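Local coordinates for protein octopine dehydrogenase (Pecten maximus, PDB 3IQD) that catalyses the NADH-dependent reductive condensation of L-arginine with pyruvate to D-octopine, and the reverse oxidation, at residues A[204-209]-A[270-275]; A[274-279]-A[291-296]. All coordinates share one frame; numbering follows the deposited sequence.

Interaction 1: A[204-209]-A[270-275]; sequences LIMSYS and SDDKDI. Unlike the reference sequence in segment 270-275: D272 (reference Val). With AG2 (agmatine), chain C.
Y208 reaches across to the 270-275 loop and lays its ring against I275, while its hydroxyl meets the backbone of K273. The OH donates to K273 O, 2.5 Å away, and the acceptor lies at the ring edge, in the plane of the phenol. I275 comes to one face: CD1 stands 4.1 Å from the ring centroid, 26° off the normal, a CH-pi contact. I275 sends its longer branch over the ring because CG1 lies anti to the backbone N (chi1 -169°), and CG1 itself also touches CE2 and CD2. The opposite face carries M206 O, nearer the ring's edge than its middle, so the phenol is held between an aliphatic branch and a peptide carbonyl. A phenylalanine in place of Y208 could keep the I275 packing but would probably leave K273 O without its donor and the loop less firmly tied.

Beside the ring, M206 bends at chi2 and chi3, which carries its thioether to the loop: CE rests 3.7 Å from K273 CG, and SD sits 3.9 Å from D272 CA. An unbranched, flexible thioether can fold back this way. Of its side chain, K273 brings the aliphatic stem to M206, while its ammonium pairs with E281. D272, where the reference sequence has valine, meets I205 almost perpendicularly, OD2 nearest to CG2 of I205; it thus places a carboxylate oxygen against a hydrocarbon branch.

Y208 has positive phi and follows the end of helix 200-205, in a type I turn from I205 to Y208. That turn presents M206 O to agmatine, whose NH1 donates a 3.2 Å hydrogen bond. This helix-terminating turn, backed by the loop, lines the guanidinium end of bound agmatine and probably that of the L-arginine site of the opine dehydrogenase alpha-helical domain.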
ATOM      1  N   LEU A 204       7.276  -0.171   5.906  1.00 20.36           N
ATOM      2  CA  LEU A 204       6.826  -1.498   5.495  1.00 19.99           C
ATOM      3  C   LEU A 204       6.191  -2.252   6.668  1.00 19.95           C
ATOM      4  O   LEU A 204       5.105  -2.808   6.533  1.00 19.69           O
ATOM      5  CB  LEU A 204       8.005  -2.291   4.902  1.00 19.94           C
ATOM      6  CG  LEU A 204       7.824  -3.702   4.328  1.00 19.45           C
ATOM      7  CD1 LEU A 204       8.934  -3.972   3.349  1.00 19.98           C
ATOM      8  CD2 LEU A 204       7.816  -4.777   5.408  1.00 18.96           C
ATOM      9  N   ILE A 205       6.874  -2.263   7.810  1.00 20.46           N
ATOM     10  CA  ILE A 205       6.375  -2.936   9.011  1.00 21.01           C
ATOM     11  C   ILE A 205       5.116  -2.253   9.572  1.00 21.52           C
ATOM     12  O   ILE A 205       4.172  -2.927   9.975  1.00 21.45           O
ATOM     13  CB  ILE A 205       7.476  -3.046  10.100  1.00 21.49           C
ATOM     14  CG1 ILE A 205       8.675  -3.837   9.567  1.00 21.52           C
ATOM     15  CG2 ILE A 205       6.933  -3.713  11.351  1.00 21.38           C
ATOM     16  CD1 ILE A 205       9.958  -3.634  10.356  1.00 22.17           C
ATOM     17  N   MET A 206       5.101  -0.921   9.571  1.00 22.33           N
ATOM     18  CA  MET A 206       3.958  -0.144  10.053  1.00 23.08           C
ATOM     19  C   MET A 206       2.701  -0.311   9.196  1.00 23.26           C
ATOM     20  O   MET A 206       1.643   0.255   9.509  1.00 23.72           O
ATOM     21  CB  MET A 206       4.326   1.335  10.160  1.00 23.74           C
ATOM     22  CG  MET A 206       5.236   1.659  11.334  1.00 24.31           C
ATOM     23  SD  MET A 206       4.503   1.218  12.913  1.00 24.00           S
ATOM     24  CE  MET A 206       3.201   2.439  13.012  1.00 25.39           C
ATOM     25  N   SER A 207       2.820  -1.091   8.121  1.00 23.17           N
ATOM     26  CA  SER A 207       1.671  -1.469   7.302  1.00 23.43           C
ATOM     27  C   SER A 207       0.682  -2.306   8.100  1.00 23.43           C
ATOM     28  O   SER A 207      -0.497  -2.385   7.756  1.00 23.40           O
ATOM     29  CB  SER A 207       2.125  -2.248   6.071  1.00 23.08           C
ATOM     30  OG  SER A 207       2.873  -1.411   5.208  1.00 24.23           O
ATOM     31  N   TYR A 208       1.178  -2.928   9.167  1.00 23.88           N
ATOM     32  CA  TYR A 208       0.382  -3.815   9.999  1.00 24.21           C
ATOM     33  C   TYR A 208      -0.442  -4.736   9.100  1.00 23.95           C
ATOM     34  O   TYR A 208      -1.671  -4.806   9.223  1.00 24.25           O
ATOM     35  CB  TYR A 208      -0.532  -3.011  10.934  1.00 24.80           C
ATOM     36  CG  TYR A 208       0.169  -2.196  12.002  1.00 25.86           C
ATOM     37  CD1 TYR A 208       1.307  -2.682  12.661  1.00 26.30           C
ATOM     38  CD2 TYR A 208      -0.328  -0.949  12.383  1.00 26.77           C
ATOM     39  CE1 TYR A 208       1.941  -1.937  13.656  1.00 26.75           C
ATOM     40  CE2 TYR A 208       0.298  -0.197  13.377  1.00 27.56           C
ATOM     41  CZ  TYR A 208       1.427  -0.698  14.006  1.00 27.44           C
ATOM     42  OH  TYR A 208       2.041   0.044  14.983  1.00 28.48           O
ATOM     43  N   SER A 209       0.246  -5.424   8.188  1.00 23.35           N
ATOM     44  CA  SER A 209      -0.406  -6.279   7.195  1.00 22.96           C
ATOM     45  C   SER A 209      -1.298  -7.337   7.836  1.00 23.07           C
ATOM     46  O   SER A 209      -2.227  -7.844   7.202  1.00 23.23           O
ATOM     47  CB  SER A 209       0.630  -6.944   6.301  1.00 22.77           C
ATOM     48  OG  SER A 209       1.322  -5.982   5.537  1.00 22.86           O
ATOM     49  N   SER A 270      13.062   3.297  15.066  1.00 31.33           N
ATOM     50  CA  SER A 270      12.478   3.532  16.387  1.00 32.33           C
ATOM     51  C   SER A 270      11.031   4.030  16.318  1.00 32.16           C
ATOM     52  O   SER A 270      10.321   4.035  17.329  1.00 32.73           O
ATOM     53  CB  SER A 270      13.345   4.500  17.195  1.00 33.80           C
ATOM     54  OG  SER A 270      13.377   5.780  16.591  1.00 34.20           O
ATOM     55  N   ASP A 271      10.598   4.437  15.127  1.00 31.58           N
ATOM     56  CA  ASP A 271       9.219   4.878  14.928  1.00 31.60           C
ATOM     57  C   ASP A 271       8.251   3.720  14.717  1.00 30.82           C
ATOM     58  O   ASP A 271       7.070   3.946  14.464  1.00 30.77           O
ATOM     59  CB  ASP A 271       9.111   5.886  13.779  1.00 31.52           C
ATOM     60  CG  ASP A 271       9.528   7.289  14.183  1.00 32.69           C
ATOM     61  OD1 ASP A 271      10.223   7.456  15.208  1.00 34.06           O
ATOM     62  OD2 ASP A 271       9.169   8.234  13.457  1.00 32.40           O
ATOM     63  N   ASP A 272       8.746   2.487  14.814  1.00 30.76           N
ATOM     64  CA  ASP A 272       7.868   1.329  14.941  1.00 30.69           C
ATOM     65  C   ASP A 272       7.228   1.362  16.311  1.00 31.60           C
ATOM     66  O   ASP A 272       7.907   1.216  17.331  1.00 32.35           O
ATOM     67  CB  ASP A 272       8.636   0.027  14.785  1.00 30.56           C
ATOM     68  CG  ASP A 272       8.927  -0.294  13.357  1.00 30.91           C
ATOM     69  OD1 ASP A 272       9.971   0.173  12.837  1.00 31.50           O
ATOM     70  OD2 ASP A 272       8.104  -1.020  12.759  1.00 32.00           O
ATOM     71  N   LYS A 273       5.920   1.568  16.322  1.00 31.76           N
ATOM     72  CA  LYS A 273       5.179   1.750  17.557  1.00 33.11           C
ATOM     73  C   LYS A 273       4.061   0.724  17.686  1.00 32.96           C
ATOM     74  O   LYS A 273       3.756   0.002  16.735  1.00 31.88           O
ATOM     75  CB  LYS A 273       4.641   3.184  17.657  1.00 33.78           C
ATOM     76  CG  LYS A 273       4.065   3.752  16.352  1.00 33.29           C
ATOM     77  CD  LYS A 273       3.849   5.267  16.429  1.00 34.21           C
ATOM     78  CE  LYS A 273       5.171   6.032  16.378  1.00 34.50           C
ATOM     79  NZ  LYS A 273       5.035   7.437  16.848  1.00 35.34           N
ATOM     80  N   ASP A 274       3.478   0.653  18.880  1.00 34.28           N
ATOM     81  CA  ASP A 274       2.338  -0.203  19.137  1.00 34.51           C
ATOM     82  C   ASP A 274       1.182   0.228  18.267  1.00 33.87           C
ATOM     83  O   ASP A 274       0.980   1.418  18.034  1.00 34.08           O
ATOM     84  CB  ASP A 274       1.925  -0.116  20.608  1.00 36.24           C
ATOM     85  CG  ASP A 274       2.577  -1.184  21.461  1.00 37.98           C
ATOM     86  OD1 ASP A 274       3.326  -0.819  22.397  1.00 40.09           O
ATOM     87  OD2 ASP A 274       2.339  -2.388  21.195  1.00 38.68           O
ATOM     88  N   ILE A 275       0.427  -0.752  17.784  1.00 33.36           N
ATOM     89  CA  ILE A 275      -0.786  -0.492  17.023  1.00 33.14           C
ATOM     90  C   ILE A 275      -1.752   0.392  17.825  1.00 34.42           C
ATOM     91  O   ILE A 275      -2.399   1.281  17.266  1.00 34.47           O
ATOM     92  CB  ILE A 275      -1.454  -1.814  16.554  1.00 32.44           C
ATOM     93  CG1 ILE A 275      -2.562  -1.529  15.539  1.00 31.84           C
ATOM     94  CG2 ILE A 275      -1.948  -2.656  17.745  1.00 32.68           C
ATOM     95  CD1 ILE A 275      -2.797  -2.665  14.578  1.00 31.17           C
TER
HETATM   96  N   AG2 C 406      -5.663  -1.007   4.368  0.50 35.37           N
HETATM   97  CA  AG2 C 406      -4.790   0.199   4.414  0.50 35.42           C
HETATM   98  CB  AG2 C 406      -4.805   0.810   5.815  0.50 35.43           C
HETATM   99  CG  AG2 C 406      -3.798   1.928   6.031  0.50 35.68           C
HETATM  100  CD  AG2 C 406      -2.465   1.398   6.543  0.50 36.22           C
HETATM  101  NE  AG2 C 406      -1.888   2.261   7.573  0.50 36.54           N
HETATM  102  CZ  AG2 C 406      -0.583   2.397   7.800  0.50 36.83           C
HETATM  103  NH1 AG2 C 406       0.301   1.729   7.069  0.50 37.16           N
HETATM  104  NH2 AG2 C 406      -0.161   3.206   8.761  0.50 36.67           N

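Interaction 2: A[274-279]-A[291-296]; sequences DIYQWY and HDLYHA. With AG2 (agmatine), chain C.
Two helix starts of the alpha-helical domain, those of helices 275-283 and 293-298, meet here, and L293 is the main apolar link between them. Its CG is anti to the backbone N (chi1 -178°), and its two methyls diverge from there: CD2 touches I275 CG2 at 3.8 Å, whereas CD1 packs on Y276 CB at 3.8 Å and on Y279 CD2 at 3.9 Å. A branched leucine therefore serves three residues of the facing helix.

Y276 lies alongside the backbone that leads into helix 293-298. Its CD1 lies 3.5 Å from L293 N and its CE1 3.4 Å from D292 C, while A296 CB comes to the ring edge; the small alanine leaves room for the phenol. The hydroxyl hydrogen-bonds D290 O, just ahead of the segment.

D292 caps the second helix. Its OD2 accepts from H295 N at 3.0 Å, nearly along the C-O axis, and from H295 ND1 at 2.8 Å, on the syn side but tilted 27° out of the carboxylate plane. Two donors thus grip one oxygen and fix the imidazole. On the other helix, W278 turns to agmatine, its CZ2 3.3 Å from NH2, and one face of Y279 is covered by W278 CZ3. The contact thus sets an aspartate-capped helix start against the helix that contributes W278 to the agmatine pocket.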
ATOM      1  N   ASP A 274       3.478   0.653  18.880  1.00 34.28           N
ATOM      2  CA  ASP A 274       2.338  -0.203  19.137  1.00 34.51           C
ATOM      3  C   ASP A 274       1.182   0.228  18.267  1.00 33.87           C
ATOM      4  O   ASP A 274       0.980   1.418  18.034  1.00 34.08           O
ATOM      5  CB  ASP A 274       1.925  -0.116  20.608  1.00 36.24           C
ATOM      6  CG  ASP A 274       2.577  -1.184  21.461  1.00 37.98           C
ATOM      7  OD1 ASP A 274       3.326  -0.819  22.397  1.00 40.09           O
ATOM      8  OD2 ASP A 274       2.339  -2.388  21.195  1.00 38.68           O
ATOM      9  N   ILE A 275       0.427  -0.752  17.784  1.00 33.36           N
ATOM     10  CA  ILE A 275      -0.786  -0.492  17.023  1.00 33.14           C
ATOM     11  C   ILE A 275      -1.752   0.392  17.825  1.00 34.42           C
ATOM     12  O   ILE A 275      -2.399   1.281  17.266  1.00 34.47           O
ATOM     13  CB  ILE A 275      -1.454  -1.814  16.554  1.00 32.44           C
ATOM     14  CG1 ILE A 275      -2.562  -1.529  15.539  1.00 31.84           C
ATOM     15  CG2 ILE A 275      -1.948  -2.656  17.745  1.00 32.68           C
ATOM     16  CD1 ILE A 275      -2.797  -2.665  14.578  1.00 31.17           C
ATOM     17  N   TYR A 276      -1.818   0.154  19.135  1.00 35.64           N
ATOM     18  CA  TYR A 276      -2.644   0.950  20.038  1.00 37.12           C
ATOM     19  C   TYR A 276      -2.139   2.383  20.098  1.00 38.33           C
ATOM     20  O   TYR A 276      -2.922   3.332  20.012  1.00 39.10           O
ATOM     21  CB  TYR A 276      -2.663   0.324  21.437  1.00 37.86           C
ATOM     22  CG  TYR A 276      -3.333   1.166  22.501  1.00 38.88           C
ATOM     23  CD1 TYR A 276      -4.611   1.688  22.305  1.00 38.85           C
ATOM     24  CD2 TYR A 276      -2.698   1.426  23.710  1.00 39.96           C
ATOM     25  CE1 TYR A 276      -5.232   2.454  23.277  1.00 40.25           C
ATOM     26  CE2 TYR A 276      -3.314   2.189  24.694  1.00 41.67           C
ATOM     27  CZ  TYR A 276      -4.582   2.701  24.466  1.00 41.78           C
ATOM     28  OH  TYR A 276      -5.202   3.462  25.425  1.00 43.46           O
ATOM     29  N   GLN A 277      -0.825   2.518  20.241  1.00 38.89           N
ATOM     30  CA  GLN A 277      -0.149   3.804  20.232  1.00 40.19           C
ATOM     31  C   GLN A 277      -0.320   4.480  18.871  1.00 39.66           C
ATOM     32  O   GLN A 277      -0.363   5.708  18.781  1.00 40.64           O
ATOM     33  CB  GLN A 277       1.331   3.597  20.552  1.00 40.21           C
ATOM     34  CG  GLN A 277       2.104   4.853  20.898  1.00 41.92           C
ATOM     35  CD  GLN A 277       3.510   4.547  21.399  1.00 42.59           C
ATOM     36  OE1 GLN A 277       4.124   3.541  21.014  1.00 42.16           O
ATOM     37  NE2 GLN A 277       4.029   5.420  22.263  1.00 44.62           N
ATOM     38  N   TRP A 278      -0.428   3.668  17.820  1.00 38.58           N
ATOM     39  CA  TRP A 278      -0.626   4.171  16.464  1.00 38.21           C
ATOM     40  C   TRP A 278      -2.041   4.696  16.254  1.00 38.95           C
ATOM     41  O   TRP A 278      -2.225   5.754  15.649  1.00 39.37           O
ATOM     42  CB  TRP A 278      -0.289   3.097  15.421  1.00 36.68           C
ATOM     43  CG  TRP A 278      -0.556   3.538  14.011  1.00 35.97           C
ATOM     44  CD1 TRP A 278       0.287   4.238  13.196  1.00 35.76           C
ATOM     45  CD2 TRP A 278      -1.754   3.321  13.258  1.00 35.49           C
ATOM     46  NE1 TRP A 278      -0.309   4.465  11.980  1.00 35.50           N
ATOM     47  CE2 TRP A 278      -1.564   3.915  11.991  1.00 35.42           C
ATOM     48  CE3 TRP A 278      -2.975   2.685  13.532  1.00 35.46           C
ATOM     49  CZ2 TRP A 278      -2.548   3.890  10.996  1.00 35.45           C
ATOM     50  CZ3 TRP A 278      -3.953   2.660  12.543  1.00 35.26           C
ATOM     51  CH2 TRP A 278      -3.732   3.259  11.290  1.00 35.30           C
ATOM     52  N   TYR A 279      -3.032   3.955  16.750  1.00 39.45           N
ATOM     53  CA  TYR A 279      -4.444   4.331  16.608  1.00 40.45           C
ATOM     54  C   TYR A 279      -4.770   5.708  17.174  1.00 42.30           C
ATOM     55  O   TYR A 279      -5.475   6.488  16.532  1.00 42.78           O
ATOM     56  CB  TYR A 279      -5.362   3.283  17.241  1.00 40.40           C
ATOM     57  CG  TYR A 279      -5.930   2.308  16.246  1.00 39.32           C
ATOM     58  CD1 TYR A 279      -7.011   2.660  15.439  1.00 39.23           C
ATOM     59  CD2 TYR A 279      -5.389   1.031  16.107  1.00 38.53           C
ATOM     60  CE1 TYR A 279      -7.536   1.768  14.521  1.00 38.70           C
ATOM     61  CE2 TYR A 279      -5.906   0.127  15.189  1.00 37.83           C
ATOM     62  CZ  TYR A 279      -6.977   0.504  14.401  1.00 38.04           C
ATOM     63  OH  TYR A 279      -7.491  -0.385  13.489  1.00 37.77           O
ATOM     64  N   HIS A 291      -9.361   4.056  26.171  1.00 44.57           N
ATOM     65  CA  HIS A 291      -8.578   3.574  27.321  1.00 45.36           C
ATOM     66  C   HIS A 291      -7.748   2.314  27.042  1.00 43.91           C
ATOM     67  O   HIS A 291      -6.758   2.061  27.727  1.00 44.33           O
ATOM     68  CB  HIS A 291      -9.434   3.438  28.594  1.00 47.20           C
ATOM     69  CG  HIS A 291     -10.383   2.277  28.587  1.00 46.78           C
ATOM     70  ND1 HIS A 291     -10.036   1.028  29.060  1.00 46.41           N
ATOM     71  CD2 HIS A 291     -11.679   2.187  28.203  1.00 46.38           C
ATOM     72  CE1 HIS A 291     -11.072   0.215  28.950  1.00 46.32           C
ATOM     73  NE2 HIS A 291     -12.082   0.895  28.435  1.00 46.47           N
ATOM     74  N   ASP A 292      -8.152   1.541  26.036  1.00 42.34           N
ATOM     75  CA  ASP A 292      -7.339   0.430  25.520  1.00 41.10           C
ATOM     76  C   ASP A 292      -7.600   0.189  24.032  1.00 39.25           C
ATOM     77  O   ASP A 292      -8.459   0.843  23.436  1.00 39.25           O
ATOM     78  CB  ASP A 292      -7.540  -0.859  26.339  1.00 41.67           C
ATOM     79  CG  ASP A 292      -8.973  -1.371  26.313  1.00 42.28           C
ATOM     80  OD1 ASP A 292      -9.346  -2.080  27.267  1.00 44.57           O
ATOM     81  OD2 ASP A 292      -9.727  -1.081  25.358  1.00 41.84           O
ATOM     82  N   LEU A 293      -6.861  -0.749  23.443  1.00 37.87           N
ATOM     83  CA  LEU A 293      -6.960  -1.033  22.011  1.00 36.10           C
ATOM     84  C   LEU A 293      -8.356  -1.492  21.581  1.00 35.73           C
ATOM     85  O   LEU A 293      -8.888  -1.004  20.578  1.00 35.27           O
ATOM     86  CB  LEU A 293      -5.901  -2.052  21.587  1.00 34.97           C
ATOM     87  CG  LEU A 293      -5.844  -2.412  20.100  1.00 33.83           C
ATOM     88  CD1 LEU A 293      -5.402  -1.224  19.240  1.00 32.98           C
ATOM     89  CD2 LEU A 293      -4.935  -3.615  19.885  1.00 33.21           C
ATOM     90  N   TYR A 294      -8.943  -2.417  22.341  1.00 35.98           N
ATOM     91  CA  TYR A 294     -10.283  -2.910  22.043  1.00 35.73           C
ATOM     92  C   TYR A 294     -11.264  -1.754  21.864  1.00 36.31           C
ATOM     93  O   TYR A 294     -11.925  -1.649  20.825  1.00 35.83           O
ATOM     94  CB  TYR A 294     -10.783  -3.873  23.124  1.00 36.47           C
ATOM     95  CG  TYR A 294     -12.234  -4.258  22.949  1.00 36.56           C
ATOM     96  CD1 TYR A 294     -12.624  -5.139  21.937  1.00 35.64           C
ATOM     97  CD2 TYR A 294     -13.222  -3.733  23.783  1.00 37.88           C
ATOM     98  CE1 TYR A 294     -13.960  -5.493  21.761  1.00 35.84           C
ATOM     99  CE2 TYR A 294     -14.563  -4.081  23.619  1.00 38.20           C
ATOM    100  CZ  TYR A 294     -14.922  -4.960  22.606  1.00 37.31           C
ATOM    101  OH  TYR A 294     -16.239  -5.309  22.437  1.00 37.74           O
ATOM    102  N   HIS A 295     -11.339  -0.888  22.872  1.00 37.42           N
ATOM    103  CA  HIS A 295     -12.234   0.262  22.842  1.00 38.17           C
ATOM    104  C   HIS A 295     -11.824   1.307  21.803  1.00 37.71           C
ATOM    105  O   HIS A 295     -12.684   1.964  21.215  1.00 38.09           O
ATOM    106  CB  HIS A 295     -12.356   0.878  24.233  1.00 39.79           C
ATOM    107  CG  HIS A 295     -13.062  -0.004  25.216  1.00 40.74           C
ATOM    108  ND1 HIS A 295     -12.401  -0.929  25.996  1.00 40.88           N
ATOM    109  CD2 HIS A 295     -14.375  -0.115  25.530  1.00 41.30           C
ATOM    110  CE1 HIS A 295     -13.276  -1.568  26.754  1.00 41.69           C
ATOM    111  NE2 HIS A 295     -14.480  -1.093  26.490  1.00 41.83           N
ATOM    112  N   ALA A 296     -10.520   1.444  21.564  1.00 36.93           N
ATOM    113  CA  ALA A 296     -10.014   2.372  20.552  1.00 36.32           C
ATOM    114  C   ALA A 296     -10.556   2.036  19.163  1.00 35.29           C
ATOM    115  O   ALA A 296     -10.934   2.930  18.401  1.00 35.41           O
ATOM    116  CB  ALA A 296      -8.492   2.382  20.547  1.00 35.68           C
TER
HETATM  117  N   AG2 C 406      -5.663  -1.007   4.368  0.50 35.37           N
HETATM  118  CA  AG2 C 406      -4.790   0.199   4.414  0.50 35.42           C
HETATM  119  CB  AG2 C 406      -4.805   0.810   5.815  0.50 35.43           C
HETATM  120  CG  AG2 C 406      -3.798   1.928   6.031  0.50 35.68           C
HETATM  121  CD  AG2 C 406      -2.465   1.398   6.543  0.50 36.22           C
HETATM  122  NE  AG2 C 406      -1.888   2.261   7.573  0.50 36.54           N
HETATM  123  CZ  AG2 C 406      -0.583   2.397   7.800  0.50 36.83           C
HETATM  124  NH1 AG2 C 406       0.301   1.729   7.069  0.50 37.16           N
HETATM  125  NH2 AG2 C 406      -0.161   3.206   8.761  0.50 36.67           N

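In the fold
Helix 275-283 connects the two contacts: D274 and I275 close the loop of interaction 1 and open the first helix of interaction 2. I275 belongs to both, lending a different branch to each. Interaction 1 is largely buried and mixes a side-chain-to-backbone hydrogen bond with thioether and CH-pi packing; interaction 2 is farther from the centre of the chain and only partly buried, and its inter-helix contact is mainly apolar, with polar capping at the start of helix 293-298. They touch directly where M206 CE meets W278 CD1 at 3.4 Å. Both reach agmatine, interaction 1 through a carbonyl and interaction 2 through an indole.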